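Local coordinates for protein putative mandelate racemase (Zymomonas mobilis, PDB 2OX4) that binds a magnesium ion and probably works as a lyase of the mandelate racemase branch of the enolase superfamily, at residues Lys7-His12 / Leu25-Thr30; Ala52-Asp57 / Thr89-Gly94; Leu126-Ser131 / Tyr360-Gly365; Gln315-Gly320 / Ile340-Gln345. All blocks are in the same frame, centred on the assembly; numbering follows the deposited sequence.

Overall arrangement
All four contacts are largely buried, but their chemistry follows their place in the fold. Contacts 1 and 2 belong to the N-terminal domain, centres about 13 Å apart, and touch where Ile10 of the sheet meets helix 48-62. Contact 1 is backbone-bonded, with one apolar and one water-bearing face; contact 2 packs aliphatic side chains on a helix backbone and borders a second subunit. Contacts 3 and 4 lie in the barrel domain on neighbouring strands 126-131 and 341-344, their centres about 9 Å apart. Contact 3 sits at the barrel's outside with one weak bond and a water, whereas contact 4, nearest the chain's centre, is dense in polar groups and borders the magnesium site.

Contact 1 of 4, residues Lys7-His12 / Leu25-Thr30; sequences KIEIFH and LVKVST
Ile8 and Val26 stand side by side on the tightly packed face of this strand pair, with Ile8 CG2 3.8 Å from Val26 CG2. With chi1 at 69°, Val26 puts CG1 in the cramped place between its N and its carbonyl carbon, and CG2, opposite the N, turns to the facing strand. There the same methyl also meets Ile10 CG1, at 4.1 Å. Val28 extends the apolar face, which is covered by helices 48-62 and 89-110; Phe98 of the latter touches both Ile8 and Val26. Strands 7-12 and 25-30 form an antiparallel beta hairpin, their directions 166° apart, at the heart of the N-terminal domain sheet seen across the enolase superfamily, where strand 387-393 flanks one of them and strand 35-40 the other. Five backbone bonds of ordinary length hold the register, among them Lys27 N to Glu9 O at 2.8 Å, while the sixth, Lys7 N to Ser29 O, is weak at 3.4 Å. The other face is polar and more open around Lys7, Lys27 and Ser29. Glu9 and the extended Lys27 run alongside each other, yet Glu9 OE1 stays 4.4 Å from Lys27 NZ, beyond a salt bridge. One water is bonded to Glu9 OE1 and Ser29 OG, and a second joins Glu9 OE1, at 2.6 Å, weakly to Lys27 NZ. Glu9 OE2 is held by the hydroxyls of Tyr384 and Tyr389, and Lys27 has a cation-pi partner in Tyr35. At the buried end Phe11 presents the edge of its ring to Lys27, CE1 lying 4.0 Å from CB.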
loop_
_atom_site.group_PDB
_atom_site.type_symbol
_atom_site.label_atom_id
_atom_site.label_comp_id
_atom_site.label_asym_id
_atom_site.label_seq_id
_atom_site.Cartn_x
_atom_site.Cartn_y
_atom_site.Cartn_z
ATOM N N LYS C 7 -46.578 23.610 -2.944
ATOM C CA LYS C 7 -47.207 22.359 -3.345
ATOM C C LYS C 7 -46.194 21.459 -4.039
ATOM O O LYS C 7 -45.299 21.938 -4.745
ATOM C CB LYS C 7 -48.384 22.617 -4.299
ATOM C CG LYS C 7 -49.303 21.422 -4.455
ATOM C CD LYS C 7 -50.118 21.496 -5.736
ATOM C CE LYS C 7 -51.200 22.538 -5.654
ATOM N NZ LYS C 7 -52.110 22.475 -6.829
ATOM N N ILE C 8 -46.341 20.162 -3.815
ATOM C CA ILE C 8 -45.497 19.155 -4.437
ATOM C C ILE C 8 -46.426 18.059 -4.937
ATOM O O ILE C 8 -47.234 17.521 -4.181
ATOM C CB ILE C 8 -44.456 18.602 -3.435
ATOM C CG1 ILE C 8 -43.389 19.664 -3.142
ATOM C CG2 ILE C 8 -43.792 17.307 -3.980
ATOM C CD1 ILE C 8 -42.544 19.364 -1.924
ATOM N N GLU C 9 -46.316 17.742 -6.225
ATOM C CA GLU C 9 -47.149 16.711 -6.816
ATOM C C GLU C 9 -46.289 15.617 -7.399
ATOM O O GLU C 9 -45.320 15.899 -8.092
ATOM C CB GLU C 9 -48.020 17.301 -7.919
ATOM C CG GLU C 9 -48.963 18.383 -7.430
ATOM C CD GLU C 9 -49.581 19.147 -8.597
ATOM O OE1 GLU C 9 -48.950 20.104 -9.089
ATOM O OE2 GLU C 9 -50.682 18.770 -9.035
ATOM N N ILE C 10 -46.641 14.365 -7.122
ATOM C CA ILE C 10 -45.798 13.247 -7.554
ATOM C C ILE C 10 -46.615 12.314 -8.435
ATOM O O ILE C 10 -47.698 11.888 -8.046
ATOM C CB ILE C 10 -45.203 12.468 -6.342
ATOM C CG1 ILE C 10 -44.374 13.407 -5.467
ATOM C CG2 ILE C 10 -44.352 11.281 -6.812
ATOM C CD1 ILE C 10 -44.529 13.114 -3.995
ATOM N N PHE C 11 -46.084 12.005 -9.615
ATOM C CA PHE C 11 -46.791 11.198 -10.609
ATOM C C PHE C 11 -46.022 9.907 -10.828
ATOM O O PHE C 11 -44.952 9.921 -11.432
ATOM C CB PHE C 11 -46.862 11.951 -11.948
ATOM C CG PHE C 11 -47.498 13.310 -11.855
ATOM C CD1 PHE C 11 -46.743 14.434 -11.520
ATOM C CD2 PHE C 11 -48.850 13.475 -12.134
ATOM C CE1 PHE C 11 -47.323 15.689 -11.431
ATOM C CE2 PHE C 11 -49.442 14.726 -12.050
ATOM C CZ PHE C 11 -48.683 15.840 -11.706
ATOM N N HIS C 12 -46.557 8.797 -10.335
ATOM C CA HIS C 12 -45.981 7.500 -10.646
ATOM C C HIS C 12 -46.775 6.943 -11.846
ATOM O O HIS C 12 -47.884 6.407 -11.693
ATOM C CB HIS C 12 -46.018 6.571 -9.421
ATOM C CG HIS C 12 -45.307 5.266 -9.623
ATOM N ND1 HIS C 12 -45.434 4.205 -8.749
ATOM C CD2 HIS C 12 -44.460 4.850 -10.598
ATOM C CE1 HIS C 12 -44.701 3.192 -9.177
ATOM N NE2 HIS C 12 -44.100 3.555 -10.297
ATOM N N LEU C 25 -42.324 11.208 -11.816
ATOM C CA LEU C 25 -42.116 12.638 -12.018
ATOM C C LEU C 25 -42.606 13.425 -10.813
ATOM O O LEU C 25 -43.525 12.993 -10.114
ATOM C CB LEU C 25 -42.836 13.105 -13.286
ATOM C CG LEU C 25 -42.251 12.518 -14.572
ATOM C CD1 LEU C 25 -43.241 12.546 -15.719
ATOM C CD2 LEU C 25 -40.984 13.247 -14.947
ATOM N N VAL C 26 -41.972 14.571 -10.574
ATOM C CA VAL C 26 -42.318 15.470 -9.479
ATOM C C VAL C 26 -42.497 16.874 -10.011
ATOM O O VAL C 26 -41.671 17.366 -10.793
ATOM C CB VAL C 26 -41.279 15.435 -8.295
ATOM C CG1 VAL C 26 -39.928 16.048 -8.696
ATOM C CG2 VAL C 26 -41.845 16.149 -7.064
ATOM N N LYS C 27 -43.593 17.506 -9.594
ATOM C CA LYS C 27 -43.858 18.901 -9.916
ATOM C C LYS C 27 -43.902 19.733 -8.637
ATOM O O LYS C 27 -44.711 19.480 -7.725
ATOM C CB LYS C 27 -45.168 19.033 -10.726
ATOM C CG LYS C 27 -45.545 20.485 -11.086
ATOM C CD LYS C 27 -46.859 20.551 -11.898
ATOM C CE LYS C 27 -47.312 21.979 -12.109
ATOM N NZ LYS C 27 -48.494 22.019 -13.029
ATOM N N VAL C 28 -42.998 20.703 -8.569
ATOM C CA VAL C 28 -42.830 21.551 -7.379
ATOM C C VAL C 28 -43.322 22.957 -7.684
ATOM O O VAL C 28 -42.736 23.643 -8.524
ATOM C CB VAL C 28 -41.338 21.615 -6.977
ATOM C CG1 VAL C 28 -41.123 22.532 -5.754
ATOM C CG2 VAL C 28 -40.800 20.212 -6.716
ATOM N N SER C 29 -44.390 23.377 -7.009
ATOM C CA SER C 29 -44.992 24.704 -7.245
ATOM C C SER C 29 -44.617 25.695 -6.154
ATOM O O SER C 29 -44.407 25.308 -5.000
ATOM C CB SER C 29 -46.512 24.582 -7.320
ATOM O OG SER C 29 -46.876 23.749 -8.399
ATOM N N THR C 30 -44.554 26.975 -6.515
ATOM C CA THR C 30 -44.164 28.010 -5.572
ATOM C C THR C 30 -45.317 28.982 -5.351
ATOM O O THR C 30 -46.290 29.006 -6.121
ATOM C CB THR C 30 -42.936 28.825 -6.048
ATOM O OG1 THR C 30 -43.238 29.494 -7.279
ATOM C CG2 THR C 30 -41.695 27.945 -6.212
HETATM O O HOH W 1 -47.044 21.195 -7.626
HETATM O O HOH W 2 -50.431 21.888 -10.308
#

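Contact 2 of 4, residues Ala52-Asp57 / Thr89-Gly94; sequences AGILKD and TVIFSG
Ile54 is the first residue of 52-57 to reach helix 89-94, and it carries most of the contact. Its CB rests against Val90 CG1 at 3.8 Å. CG1 stands opposite the backbone N (chi1 -158°), which puts CG2 in the gap between N and carbonyl carbon, aimed at the facing backbone. That methyl touches Val90 O at 3.6 Å and lies equally near Gly94 CA, while the far end of the chain, CD1, meets Ile91 CD1 at 3.9 Å, the two side chains crossing at about a right angle. Gly94 makes this possible: a CB built there would fall 2.8 Å from Ile54 CG2, a clash. Trimming Ile54 to an alanine would probably open a gap over Gly94 CA and Val90 O and leave Ile91 CD1 without the methyl it meets. One residue on, Leu55 sends CD2 over the other end of the glycine, 3.7 Å from Gly94 O. The axes of the two helical segments pass 8.7 Å apart at a signed crossing angle of -52°, consistent with ridges-into-grooves packing. Tyr58, one turn further along helix 48-62, adds a polar tie by bonding Ile91 O through its hydroxyl. Leu55 also leans on Ile10 of strand 5-13, and on Ala97 and Phe98 of helix 89-110, so the pair is lodged between the sheet and a second subunit, whose Gly47 and Ile91 pack on Ile54 and Val90.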
loop_
_atom_site.group_PDB
_atom_site.type_symbol
_atom_site.label_atom_id
_atom_site.label_comp_id
_atom_site.label_asym_id
_atom_site.label_seq_id
_atom_site.Cartn_x
_atom_site.Cartn_y
_atom_site.Cartn_z
ATOM N N ALA C 52 -41.574 6.723 -5.668
ATOM C CA ALA C 52 -42.750 7.547 -5.396
ATOM C C ALA C 52 -42.888 7.815 -3.893
ATOM O O ALA C 52 -43.224 8.929 -3.482
ATOM C CB ALA C 52 -44.015 6.893 -5.966
ATOM N N GLY C 53 -42.598 6.792 -3.081
ATOM C CA GLY C 53 -42.697 6.896 -1.630
ATOM C C GLY C 53 -41.638 7.798 -1.016
ATOM O O GLY C 53 -41.938 8.579 -0.110
ATOM N N ILE C 54 -40.401 7.711 -1.506
ATOM C CA ILE C 54 -39.353 8.614 -1.003
ATOM C C ILE C 54 -39.667 10.084 -1.295
ATOM O O ILE C 54 -39.403 10.965 -0.458
ATOM C CB ILE C 54 -37.897 8.223 -1.433
ATOM C CG1 ILE C 54 -36.862 8.830 -0.470
ATOM C CG2 ILE C 54 -37.571 8.695 -2.858
ATOM C CD1 ILE C 54 -36.820 8.213 0.899
ATOM N N LEU C 55 -40.248 10.347 -2.469
ATOM C CA LEU C 55 -40.585 11.722 -2.841
ATOM C C LEU C 55 -41.675 12.262 -1.922
ATOM O O LEU C 55 -41.590 13.402 -1.445
ATOM C CB LEU C 55 -41.007 11.798 -4.310
ATOM C CG LEU C 55 -39.868 11.556 -5.305
ATOM C CD1 LEU C 55 -40.440 11.422 -6.710
ATOM C CD2 LEU C 55 -38.864 12.711 -5.246
ATOM N N LYS C 56 -42.660 11.415 -1.625
ATOM C CA LYS C 56 -43.717 11.760 -0.680
ATOM C C LYS C 56 -43.145 12.088 0.706
ATOM O O LYS C 56 -43.554 13.061 1.340
ATOM C CB LYS C 56 -44.749 10.624 -0.610
ATOM C CG LYS C 56 -45.832 10.781 0.460
ATOM C CD LYS C 56 -46.748 9.557 0.509
ATOM C CE LYS C 56 -47.485 9.485 1.846
ATOM N NZ LYS C 56 -46.997 8.389 2.756
ATOM N N ASP C 57 -42.186 11.291 1.170
ATOM C CA ASP C 57 -41.634 11.514 2.509
ATOM C C ASP C 57 -40.783 12.780 2.582
ATOM O O ASP C 57 -40.888 13.553 3.546
ATOM C CB ASP C 57 -40.831 10.301 2.957
ATOM C CG ASP C 57 -41.726 9.138 3.371
ATOM O OD1 ASP C 57 -42.947 9.334 3.560
ATOM O OD2 ASP C 57 -41.209 8.020 3.491
ATOM N N THR C 89 -29.787 3.832 -3.805
ATOM C CA THR C 89 -30.527 4.059 -5.038
ATOM C C THR C 89 -31.722 4.980 -4.811
ATOM O O THR C 89 -31.831 6.033 -5.435
ATOM C CB THR C 89 -31.064 2.703 -5.583
ATOM O OG1 THR C 89 -29.968 1.823 -5.863
ATOM C CG2 THR C 89 -31.852 2.938 -6.865
ATOM N N VAL C 90 -32.601 4.575 -3.891
ATOM C CA VAL C 90 -33.880 5.250 -3.702
ATOM C C VAL C 90 -33.659 6.565 -2.954
ATOM O O VAL C 90 -34.191 7.607 -3.352
ATOM C CB VAL C 90 -34.880 4.333 -2.959
ATOM C CG1 VAL C 90 -36.194 5.080 -2.675
ATOM C CG2 VAL C 90 -35.154 3.058 -3.768
ATOM N N ILE C 91 -32.841 6.510 -1.896
ATOM C CA ILE C 91 -32.501 7.684 -1.083
ATOM C C ILE C 91 -32.017 8.809 -1.989
ATOM O O ILE C 91 -32.554 9.925 -1.938
ATOM C CB ILE C 91 -31.441 7.334 0.005
ATOM C CG1 ILE C 91 -32.004 6.315 1.021
ATOM C CG2 ILE C 91 -30.883 8.598 0.681
ATOM C CD1 ILE C 91 -33.328 6.722 1.684
ATOM N N PHE C 92 -31.039 8.517 -2.850
ATOM C CA PHE C 92 -30.467 9.554 -3.726
ATOM C C PHE C 92 -31.376 9.964 -4.902
ATOM O O PHE C 92 -31.346 11.124 -5.333
ATOM C CB PHE C 92 -29.042 9.204 -4.174
ATOM C CG PHE C 92 -27.998 9.443 -3.109
ATOM C CD1 PHE C 92 -27.198 8.405 -2.665
ATOM C CD2 PHE C 92 -27.842 10.709 -2.537
ATOM C CE1 PHE C 92 -26.241 8.622 -1.668
ATOM C CE2 PHE C 92 -26.887 10.938 -1.552
ATOM C CZ PHE C 92 -26.094 9.899 -1.115
ATOM N N SER C 93 -32.221 9.045 -5.370
ATOM C CA SER C 93 -33.229 9.367 -6.396
ATOM C C SER C 93 -34.185 10.456 -5.929
ATOM O O SER C 93 -34.595 11.313 -6.711
ATOM C CB SER C 93 -34.042 8.127 -6.779
ATOM O OG SER C 93 -33.267 7.210 -7.521
ATOM N N GLY C 94 -34.553 10.410 -4.647
ATOM C CA GLY C 94 -35.464 11.403 -4.077
ATOM C C GLY C 94 -34.832 12.784 -4.019
ATOM O O GLY C 94 -35.436 13.771 -4.423
#

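Contact 3 of 4, residues Leu126-Ser131 / Tyr360-Gly365; sequences LRVYAS and YQPVKG
Val128 points its side chain at loop 360-365, and its torsion sorts the two methyls between two partners. At chi1 -175°, CG1 lies opposite the backbone N and is carried to the Pro362 ring, 4.1 Å from CG; CG2, beside the N, comes to Gly365 O at 3.6 Å. Gly365 takes a positive phi (74°), a conformation glycine adopts easily. The setting is the modified (beta/alpha)7-beta barrel of the enolase superfamily. Strand 126-131 is the first of its eight strands and pairs in parallel with both 164-167 and the last, 341-344, while loop 360-365 comes after helix 350-353, beyond that last strand, and leads into the short strand 366-367, antiparallel to 126-131. Val128 therefore sits at the outside of the barrel, its side chain also lying on His341, His343 and Tyr367. Its neighbours Arg127 and Tyr129 turn away from the loop: Arg127 forms salt bridges with Asp163 and Asp211, and the Tyr129 hydroxyl is bonded to Lys166. The Val128 and Pro362 side chains meet at about a right angle, and Pro362 is backed by Tyr162 and Tyr367. Backbone pairing between the two segments is slight. Val128 N reaches Gly365 O at 3.2 Å, but the N-H points well off the acceptor (131°), so the bond is weak. Val128 CB lies hardly further from that oxygen, at 3.4 Å. A water bridges the two carbonyls, 2.6 Å from Val128 O and 2.9 Å from Gly365 O.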
loop_
_atom_site.group_PDB
_atom_site.type_symbol
_atom_site.label_atom_id
_atom_site.label_comp_id
_atom_site.label_asym_id
_atom_site.label_seq_id
_atom_site.Cartn_x
_atom_site.Cartn_y
_atom_site.Cartn_z
ATOM N N LEU C 126 -23.881 18.527 -29.010
ATOM C CA LEU C 126 -23.422 17.309 -28.339
ATOM C C LEU C 126 -23.495 16.124 -29.295
ATOM O O LEU C 126 -24.540 15.875 -29.895
ATOM C CB LEU C 126 -24.310 17.014 -27.121
ATOM C CG LEU C 126 -24.563 18.094 -26.059
ATOM C CD1 LEU C 126 -25.625 17.596 -25.090
ATOM C CD2 LEU C 126 -23.312 18.449 -25.298
ATOM N N ARG C 127 -22.391 15.392 -29.409
ATOM C CA ARG C 127 -22.388 14.089 -30.066
ATOM C C ARG C 127 -23.335 13.120 -29.363
ATOM O O ARG C 127 -23.415 13.104 -28.137
ATOM C CB ARG C 127 -20.977 13.516 -30.082
ATOM C CG ARG C 127 -20.858 12.248 -30.888
ATOM C CD ARG C 127 -19.460 11.654 -30.819
ATOM N NE ARG C 127 -19.357 10.501 -31.704
ATOM C CZ ARG C 127 -18.443 9.537 -31.598
ATOM N NH1 ARG C 127 -17.521 9.572 -30.637
ATOM N NH2 ARG C 127 -18.456 8.527 -32.459
ATOM N N VAL C 128 -24.058 12.321 -30.146
ATOM C CA VAL C 128 -25.062 11.403 -29.607
ATOM C C VAL C 128 -24.818 9.985 -30.121
ATOM O O VAL C 128 -24.397 9.796 -31.264
ATOM C CB VAL C 128 -26.510 11.838 -29.997
ATOM C CG1 VAL C 128 -27.526 10.956 -29.323
ATOM C CG2 VAL C 128 -26.771 13.306 -29.622
ATOM N N TYR C 129 -25.073 8.986 -29.274
ATOM C CA TYR C 129 -25.162 7.607 -29.741
ATOM C C TYR C 129 -26.567 7.028 -29.651
ATOM O O TYR C 129 -27.355 7.399 -28.775
ATOM C CB TYR C 129 -24.112 6.693 -29.066
ATOM C CG TYR C 129 -24.307 6.315 -27.596
ATOM C CD1 TYR C 129 -25.164 5.275 -27.214
ATOM C CD2 TYR C 129 -23.567 6.948 -26.598
ATOM C CE1 TYR C 129 -25.321 4.919 -25.871
ATOM C CE2 TYR C 129 -23.704 6.585 -25.263
ATOM C CZ TYR C 129 -24.559 5.563 -24.907
ATOM O OH TYR C 129 -24.671 5.219 -23.581
ATOM N N ALA C 130 -26.879 6.138 -30.587
ATOM C CA ALA C 130 -28.136 5.418 -30.592
ATOM C C ALA C 130 -28.056 4.216 -29.655
ATOM O O ALA C 130 -27.273 3.296 -29.900
ATOM C CB ALA C 130 -28.443 4.950 -32.024
ATOM N N SER C 131 -28.895 4.217 -28.619
ATOM C CA SER C 131 -28.722 3.326 -27.481
ATOM C C SER C 131 -29.696 2.155 -27.433
ATOM O O SER C 131 -30.914 2.347 -27.547
ATOM C CB SER C 131 -28.830 4.100 -26.174
ATOM O OG SER C 131 -28.469 3.265 -25.084
ATOM N N TYR C 360 -37.730 16.474 -27.665
ATOM C CA TYR C 360 -36.390 16.819 -28.139
ATOM C C TYR C 360 -35.735 15.586 -28.725
ATOM O O TYR C 360 -35.624 14.555 -28.049
ATOM C CB TYR C 360 -35.523 17.379 -27.002
ATOM C CG TYR C 360 -35.988 18.715 -26.494
ATOM C CD1 TYR C 360 -35.764 19.882 -27.230
ATOM C CD2 TYR C 360 -36.662 18.819 -25.284
ATOM C CE1 TYR C 360 -36.203 21.121 -26.768
ATOM C CE2 TYR C 360 -37.099 20.046 -24.815
ATOM C CZ TYR C 360 -36.873 21.193 -25.556
ATOM O OH TYR C 360 -37.312 22.413 -25.088
ATOM N N GLN C 361 -35.328 15.686 -29.989
ATOM C CA GLN C 361 -34.685 14.573 -30.697
ATOM C C GLN C 361 -33.421 15.064 -31.384
ATOM O O GLN C 361 -33.331 16.235 -31.755
ATOM C CB GLN C 361 -35.636 13.958 -31.738
ATOM C CG GLN C 361 -36.842 13.218 -31.157
ATOM C CD GLN C 361 -36.461 11.931 -30.450
ATOM O OE1 GLN C 361 -35.550 11.213 -30.879
ATOM N NE2 GLN C 361 -37.165 11.626 -29.367
ATOM N N PRO C 362 -32.419 14.176 -31.549
ATOM C CA PRO C 362 -31.218 14.585 -32.255
ATOM C C PRO C 362 -31.523 14.910 -33.718
ATOM O O PRO C 362 -32.505 14.406 -34.269
ATOM C CB PRO C 362 -30.325 13.348 -32.173
ATOM C CG PRO C 362 -30.837 12.602 -30.998
ATOM C CD PRO C 362 -32.315 12.783 -31.089
ATOM N N VAL C 363 -30.702 15.768 -34.304
ATOM C CA VAL C 363 -30.703 16.014 -35.750
ATOM C C VAL C 363 -29.349 15.614 -36.329
ATOM O O VAL C 363 -28.306 16.159 -35.939
ATOM C CB VAL C 363 -30.968 17.512 -36.051
ATOM C CG1 VAL C 363 -30.985 17.787 -37.560
ATOM C CG2 VAL C 363 -32.264 17.978 -35.385
ATOM N N LYS C 364 -29.366 14.659 -37.261
ATOM C CA LYS C 364 -28.135 14.102 -37.844
ATOM C C LYS C 364 -27.114 13.692 -36.767
ATOM O O LYS C 364 -25.928 14.006 -36.862
ATOM C CB LYS C 364 -27.511 15.071 -38.864
ATOM C CG LYS C 364 -28.289 15.201 -40.179
ATOM C CD LYS C 364 -28.053 14.002 -41.103
ATOM C CE LYS C 364 -29.358 13.264 -41.414
ATOM N NZ LYS C 364 -29.137 11.923 -42.034
ATOM N N GLY C 365 -27.606 13.010 -35.736
ATOM C CA GLY C 365 -26.764 12.473 -34.663
ATOM C C GLY C 365 -26.213 13.502 -33.682
ATOM O O GLY C 365 -25.301 13.199 -32.905
HETATM O O HOH W 3 -23.759 10.795 -33.622
#

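Contact 4 of 4, residues Gln315-Gly320 / Ile340-Gln345; sequences QAHVAG and IHEHHQ
Glu342 and Gln315 pass each other obliquely, carboxylate and amide planes 61° apart. A water spans them, 2.9 Å from Gln315 NE2 and from Glu342 OE1; NE2 also bonds Ala316 O, and Gln315 OE1 the Tyr129 hydroxyl. Glu342 is fully extended, which brings OE1 to Val318 N at 3.2 Å; the bond is nearly straight (172°), though from above the carboxylate plane. OE2 is held by a salt bridge to Lys166 and by Ser131. His317 runs alongside Glu342 with its ring steeply turned, CD2 3.7 Å from OE1. Replacing Glu342 by alanine is likely to leave Val318 N without its acceptor and Lys166 and Ser131 short of one partner. The Val318 side chain crosses that of His341 at about a right angle, CG2 3.9 Å from CE1, and Ala319 CB touches His344 CD2 at 3.8 Å. The His317 side chain, ND1 bonded to Asp290, lies about 4 Å from the bound magnesium ion and next to its ligand Glu267, at the metal site, where the active site of this superfamily lies. Loop 315-320 continues strand 313-314 and runs almost parallel to the last barrel strand, 341-344; helix 322-333 links them and packs on Val318.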
loop_
_atom_site.group_PDB
_atom_site.type_symbol
_atom_site.label_atom_id
_atom_site.label_comp_id
_atom_site.label_asym_id
_atom_site.label_seq_id
_atom_site.Cartn_x
_atom_site.Cartn_y
_atom_site.Cartn_z
ATOM N N GLN C 315 -20.646 10.680 -19.633
ATOM C CA GLN C 315 -21.865 10.553 -20.446
ATOM C C GLN C 315 -23.016 10.338 -19.475
ATOM O O GLN C 315 -23.072 9.300 -18.834
ATOM C CB GLN C 315 -21.749 9.320 -21.376
ATOM C CG GLN C 315 -23.101 8.880 -22.029
ATOM C CD GLN C 315 -23.478 7.445 -21.703
ATOM O OE1 GLN C 315 -22.823 6.498 -22.145
ATOM N NE2 GLN C 315 -24.540 7.277 -20.926
ATOM N N ALA C 316 -23.935 11.296 -19.362
ATOM C CA ALA C 316 -25.071 11.108 -18.472
ATOM C C ALA C 316 -25.806 9.836 -18.890
ATOM O O ALA C 316 -26.014 9.592 -20.080
ATOM C CB ALA C 316 -26.006 12.294 -18.504
ATOM N N HIS C 317 -26.183 9.026 -17.915
ATOM C CA HIS C 317 -27.144 7.962 -18.177
ATOM C C HIS C 317 -28.517 8.581 -18.353
ATOM O O HIS C 317 -28.989 9.325 -17.484
ATOM C CB HIS C 317 -27.175 6.957 -17.036
ATOM C CG HIS C 317 -28.244 5.924 -17.182
ATOM N ND1 HIS C 317 -29.455 6.014 -16.530
ATOM C CD2 HIS C 317 -28.289 4.782 -17.909
ATOM C CE1 HIS C 317 -30.202 4.973 -16.852
ATOM N NE2 HIS C 317 -29.518 4.210 -17.686
ATOM N N VAL C 318 -29.154 8.276 -19.481
ATOM C CA VAL C 318 -30.464 8.853 -19.783
ATOM C C VAL C 318 -31.403 7.747 -20.242
ATOM O O VAL C 318 -31.169 7.117 -21.280
ATOM C CB VAL C 318 -30.375 9.939 -20.891
ATOM C CG1 VAL C 318 -31.746 10.594 -21.105
ATOM C CG2 VAL C 318 -29.353 11.003 -20.511
ATOM N N ALA C 319 -32.454 7.509 -19.463
ATOM C CA ALA C 319 -33.360 6.379 -19.719
ATOM C C ALA C 319 -34.690 6.553 -19.016
ATOM O O ALA C 319 -35.140 5.659 -18.290
ATOM C CB ALA C 319 -32.715 5.044 -19.315
ATOM N N GLY C 320 -35.318 7.707 -19.230
ATOM C CA GLY C 320 -36.713 7.902 -18.830
ATOM C C GLY C 320 -37.413 8.866 -19.770
ATOM O O GLY C 320 -37.226 8.798 -20.991
ATOM N N ILE C 340 -20.014 11.896 -24.673
ATOM C CA ILE C 340 -21.037 11.565 -25.689
ATOM C C ILE C 340 -22.391 11.490 -24.975
ATOM O O ILE C 340 -22.443 11.306 -23.750
ATOM C CB ILE C 340 -20.691 10.246 -26.439
ATOM C CG1 ILE C 340 -21.521 10.107 -27.726
ATOM C CG2 ILE C 340 -20.781 9.018 -25.510
ATOM C CD1 ILE C 340 -21.059 8.969 -28.627
ATOM N N HIS C 341 -23.478 11.691 -25.716
ATOM C CA HIS C 341 -24.824 11.652 -25.132
ATOM C C HIS C 341 -25.578 10.374 -25.535
ATOM O O HIS C 341 -25.579 9.976 -26.701
ATOM C CB HIS C 341 -25.630 12.897 -25.537
ATOM C CG HIS C 341 -27.032 12.893 -25.006
ATOM N ND1 HIS C 341 -27.372 13.469 -23.802
ATOM C CD2 HIS C 341 -28.172 12.350 -25.498
ATOM C CE1 HIS C 341 -28.661 13.293 -23.579
ATOM N NE2 HIS C 341 -29.172 12.616 -24.594
ATOM N N GLU C 342 -26.215 9.736 -24.560
ATOM C CA GLU C 342 -26.989 8.526 -24.790
ATOM C C GLU C 342 -28.400 8.895 -25.221
ATOM O O GLU C 342 -29.130 9.578 -24.484
ATOM C CB GLU C 342 -27.084 7.710 -23.504
ATOM C CG GLU C 342 -27.956 6.481 -23.669
ATOM C CD GLU C 342 -28.000 5.598 -22.436
ATOM O OE1 GLU C 342 -27.778 6.093 -21.302
ATOM O OE2 GLU C 342 -28.274 4.396 -22.612
ATOM N N HIS C 343 -28.802 8.424 -26.399
ATOM C CA HIS C 343 -30.192 8.618 -26.808
ATOM C C HIS C 343 -30.910 7.280 -26.888
ATOM O O HIS C 343 -30.637 6.467 -27.777
ATOM C CB HIS C 343 -30.294 9.403 -28.123
ATOM C CG HIS C 343 -31.698 9.790 -28.473
ATOM N ND1 HIS C 343 -32.499 10.530 -27.626
ATOM C CD2 HIS C 343 -32.452 9.526 -29.569
ATOM C CE1 HIS C 343 -33.683 10.711 -28.190
ATOM N NE2 HIS C 343 -33.684 10.100 -29.361
ATOM N N HIS C 344 -31.803 7.056 -25.918
ATOM C CA HIS C 344 -32.355 5.733 -25.654
ATOM C C HIS C 344 -33.499 5.465 -26.606
ATOM O O HIS C 344 -34.287 6.371 -26.925
ATOM C CB HIS C 344 -32.838 5.621 -24.206
ATOM C CG HIS C 344 -32.940 4.212 -23.709
ATOM N ND1 HIS C 344 -33.887 3.322 -24.173
ATOM C CD2 HIS C 344 -32.227 3.544 -22.769
ATOM C CE1 HIS C 344 -33.750 2.166 -23.548
ATOM N NE2 HIS C 344 -32.750 2.274 -22.690
ATOM N N GLN C 345 -33.579 4.214 -27.057
ATOM C CA GLN C 345 -34.642 3.772 -27.963
ATOM C C GLN C 345 -36.064 3.967 -27.414
ATOM O O GLN C 345 -37.005 4.186 -28.183
ATOM C CB GLN C 345 -34.398 2.330 -28.444
ATOM C CG GLN C 345 -34.554 1.227 -27.384
ATOM C CD GLN C 345 -36.001 0.776 -27.204
ATOM O OE1 GLN C 345 -36.548 0.845 -26.103
ATOM N NE2 GLN C 345 -36.631 0.327 -28.290
HETATM O O HOH W 4 -25.582 4.740 -19.950
HETATM O O HOH W 5 -26.283 11.117 -22.136
HETATM O O HOH W 6 -32.079 8.883 -23.816
#